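Local coordinates for protein L-lactate dehydrogenase (Trichomonas vaginalis, PDB 4UUL) that probably interconverts pyruvate and L-lactate with NAD(H) as coenzyme, as a lactate dehydrogenase that belongs to the malate dehydrogenase family, at residues Glu3-Ile9 / Arg33-Leu39. The protein carries 1 engineered substitution. Sequence-based numbering, arbitrary orientation.
Sequences EAAHVLI and RQVYLHL
Residues 5-9 and 35-39 are the neighbouring parallel strands of the first beta-alpha-beta unit of the Rossmann fold, joined through helix 15-25, and they illustrate how a parallel ladder spends its polar groups. The N-H groups of Ala5, Val7 and Ile9 go to the carbonyls of Gln34, Tyr36 and His38, while Ala5 O and Val7 O accept from Tyr36 N and His38 N; Val7 N to Tyr36 O, for instance, spans 2.9 Å. The intervening His6 and Leu8 turn their backbone groups the other way, toward Asp81, Cys82 and Phe84, so strand 5-10 is served from both flanks. Before the ladder begins, Glu3 O takes two N-H groups of Arg33, from NE (2.8 Å) and NH2 (3.0 Å), and lies near the guanidinium plane, one face of which lies over Ala5 CB. On the face bearing His6, Tyr36 and His38, Tyr36 CB sits over the centre of the His6 imidazole, 3.7 Å from its centroid, and the two rings are slid apart with planes 20° from parallel. With CG anti to its carbonyl carbon (chi1 -63°), His38 brings its ring to the edge of the His6 imidazole; His38 ND1 is hydrogen-bonded to Ala75 O, and His38 NE2 shares a nearly straight 2.8 Å hydrogen bond with His6 ND1.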
loop_
_atom_site.group_PDB
_atom_site.type_symbol
_atom_site.label_atom_id
_atom_site.label_comp_id
_atom_site.label_asym_id
_atom_site.label_seq_id
_atom_site.Cartn_x
_atom_site.Cartn_y
_atom_site.Cartn_z
ATOM N N GLU B 3 -8.163 16.428 -17.093
ATOM C CA GLU B 3 -9.229 15.493 -16.807
ATOM C C GLU B 3 -8.565 14.321 -16.093
ATOM O O GLU B 3 -7.392 14.030 -16.306
ATOM C CB GLU B 3 -9.911 14.993 -18.084
ATOM C CG GLU B 3 -10.845 16.021 -18.757
ATOM C CD GLU B 3 -11.582 15.451 -19.970
ATOM O OE1 GLU B 3 -12.673 14.863 -19.786
ATOM O OE2 GLU B 3 -11.078 15.590 -21.110
ATOM N N ALA B 4 -9.304 13.681 -15.215
ATOM C CA ALA B 4 -8.768 12.577 -14.458
ATOM C C ALA B 4 -8.397 11.438 -15.411
ATOM O O ALA B 4 -9.064 11.196 -16.408
ATOM C CB ALA B 4 -9.744 12.063 -13.478
ATOM N N ALA B 5 -7.356 10.714 -15.046
ATOM C CA ALA B 5 -6.977 9.518 -15.760
ATOM C C ALA B 5 -7.828 8.360 -15.273
ATOM O O ALA B 5 -8.005 8.166 -14.085
ATOM C CB ALA B 5 -5.499 9.228 -15.484
ATOM N N HIS B 6 -8.339 7.568 -16.215
ATOM C CA HIS B 6 -9.186 6.445 -15.899
ATOM C C HIS B 6 -8.395 5.157 -15.883
ATOM O O HIS B 6 -7.801 4.756 -16.890
ATOM C CB HIS B 6 -10.372 6.391 -16.871
ATOM C CG HIS B 6 -11.414 7.404 -16.550
ATOM N ND1 HIS B 6 -12.699 7.080 -16.177
ATOM C CD2 HIS B 6 -11.351 8.762 -16.537
ATOM C CE1 HIS B 6 -13.375 8.196 -15.906
ATOM N NE2 HIS B 6 -12.580 9.225 -16.136
ATOM N N VAL B 7 -8.390 4.474 -14.742
ATOM C CA VAL B 7 -7.546 3.317 -14.500
ATOM C C VAL B 7 -8.395 2.130 -14.135
ATOM O O VAL B 7 -9.130 2.166 -13.165
ATOM C CB VAL B 7 -6.585 3.624 -13.305
ATOM C CG1 VAL B 7 -5.728 2.405 -13.011
ATOM C CG2 VAL B 7 -5.759 4.872 -13.569
ATOM N N LEU B 8 -8.247 1.053 -14.900
ATOM C CA LEU B 8 -8.947 -0.200 -14.624
ATOM C C LEU B 8 -8.050 -1.141 -13.810
ATOM O O LEU B 8 -6.875 -1.325 -14.112
ATOM C CB LEU B 8 -9.317 -0.897 -15.930
ATOM C CG LEU B 8 -9.812 -2.334 -15.823
ATOM C CD1 LEU B 8 -11.109 -2.461 -15.009
ATOM C CD2 LEU B 8 -9.990 -2.941 -17.187
ATOM N N ILE B 9 -8.635 -1.768 -12.793
ATOM C CA ILE B 9 -8.047 -2.896 -12.082
ATOM C C ILE B 9 -9.046 -4.042 -12.122
ATOM O O ILE B 9 -10.170 -3.882 -11.681
ATOM C CB ILE B 9 -7.716 -2.556 -10.603
ATOM C CG1 ILE B 9 -6.791 -1.331 -10.528
ATOM C CG2 ILE B 9 -7.120 -3.763 -9.914
ATOM C CD1 ILE B 9 -6.682 -0.770 -9.103
ATOM N N ARG B 33 -1.998 14.589 -11.171
ATOM C CA ARG B 33 -3.235 14.379 -11.896
ATOM C C ARG B 33 -4.190 13.485 -11.100
ATOM O O ARG B 33 -3.753 12.529 -10.465
ATOM C CB ARG B 33 -2.911 13.734 -13.233
ATOM C CG ARG B 33 -4.110 13.580 -14.136
ATOM C CD ARG B 33 -3.684 13.089 -15.510
ATOM N NE ARG B 33 -4.853 12.924 -16.371
ATOM C CZ ARG B 33 -4.848 12.264 -17.515
ATOM N NH1 ARG B 33 -3.724 11.709 -17.935
ATOM N NH2 ARG B 33 -5.973 12.145 -18.204
ATOM N N GLN B 34 -5.485 13.781 -11.127
ATOM C CA GLN B 34 -6.431 12.894 -10.472
ATOM C C GLN B 34 -6.636 11.586 -11.221
ATOM O O GLN B 34 -6.378 11.518 -12.444
ATOM C CB GLN B 34 -7.763 13.565 -10.289
ATOM C CG GLN B 34 -7.758 14.705 -9.285
ATOM C CD GLN B 34 -9.146 15.057 -8.889
ATOM O OE1 GLN B 34 -9.975 15.414 -9.738
ATOM N NE2 GLN B 34 -9.427 14.956 -7.597
ATOM N N VAL B 35 -7.129 10.588 -10.488
ATOM C CA VAL B 35 -7.432 9.294 -11.044
ATOM C C VAL B 35 -8.886 8.942 -10.760
ATOM O O VAL B 35 -9.463 9.349 -9.750
ATOM C CB VAL B 35 -6.492 8.206 -10.497
ATOM C CG1 VAL B 35 -5.082 8.481 -10.933
ATOM C CG2 VAL B 35 -6.631 8.058 -8.983
ATOM N N TYR B 36 -9.466 8.205 -11.698
ATOM C CA TYR B 36 -10.806 7.666 -11.575
ATOM C C TYR B 36 -10.675 6.141 -11.746
ATOM O O TYR B 36 -10.169 5.687 -12.780
ATOM C CB TYR B 36 -11.783 8.246 -12.618
ATOM C CG TYR B 36 -13.186 7.742 -12.443
ATOM C CD1 TYR B 36 -13.542 6.472 -12.884
ATOM C CD2 TYR B 36 -14.177 8.546 -11.908
ATOM C CE1 TYR B 36 -14.829 6.002 -12.778
ATOM C CE2 TYR B 36 -15.482 8.087 -11.799
ATOM C CZ TYR B 36 -15.793 6.799 -12.217
ATOM O OH TYR B 36 -17.082 6.340 -12.097
ATOM N N LEU B 37 -11.013 5.369 -10.702
ATOM C CA LEU B 37 -10.753 3.911 -10.685
ATOM C C LEU B 37 -11.961 3.146 -11.182
ATOM O O LEU B 37 -13.058 3.304 -10.692
ATOM C CB LEU B 37 -10.370 3.448 -9.277
ATOM C CG LEU B 37 -9.094 4.077 -8.704
ATOM C CD1 LEU B 37 -8.888 3.572 -7.312
ATOM C CD2 LEU B 37 -7.956 3.765 -9.576
ATOM N N HIS B 38 -11.716 2.290 -12.160
ATOM C CA HIS B 38 -12.698 1.288 -12.609
ATOM C C HIS B 38 -12.283 -0.030 -11.974
ATOM O O HIS B 38 -11.167 -0.505 -12.196
ATOM C CB HIS B 38 -12.686 1.172 -14.111
ATOM C CG HIS B 38 -13.082 2.415 -14.835
ATOM N ND1 HIS B 38 -14.169 2.462 -15.677
ATOM C CD2 HIS B 38 -12.511 3.643 -14.912
ATOM C CE1 HIS B 38 -14.263 3.668 -16.216
ATOM N NE2 HIS B 38 -13.285 4.414 -15.751
ATOM N N LEU B 39 -13.153 -0.568 -11.114
ATOM C CA LEU B 39 -12.831 -1.706 -10.266
ATOM C C LEU B 39 -13.746 -2.854 -10.640
ATOM O O LEU B 39 -14.951 -2.828 -10.348
ATOM C CB LEU B 39 -12.993 -1.313 -8.794
ATOM C CG LEU B 39 -12.160 -0.106 -8.377
ATOM C CD1 LEU B 39 -12.547 0.356 -7.001
ATOM C CD2 LEU B 39 -10.686 -0.462 -8.355
#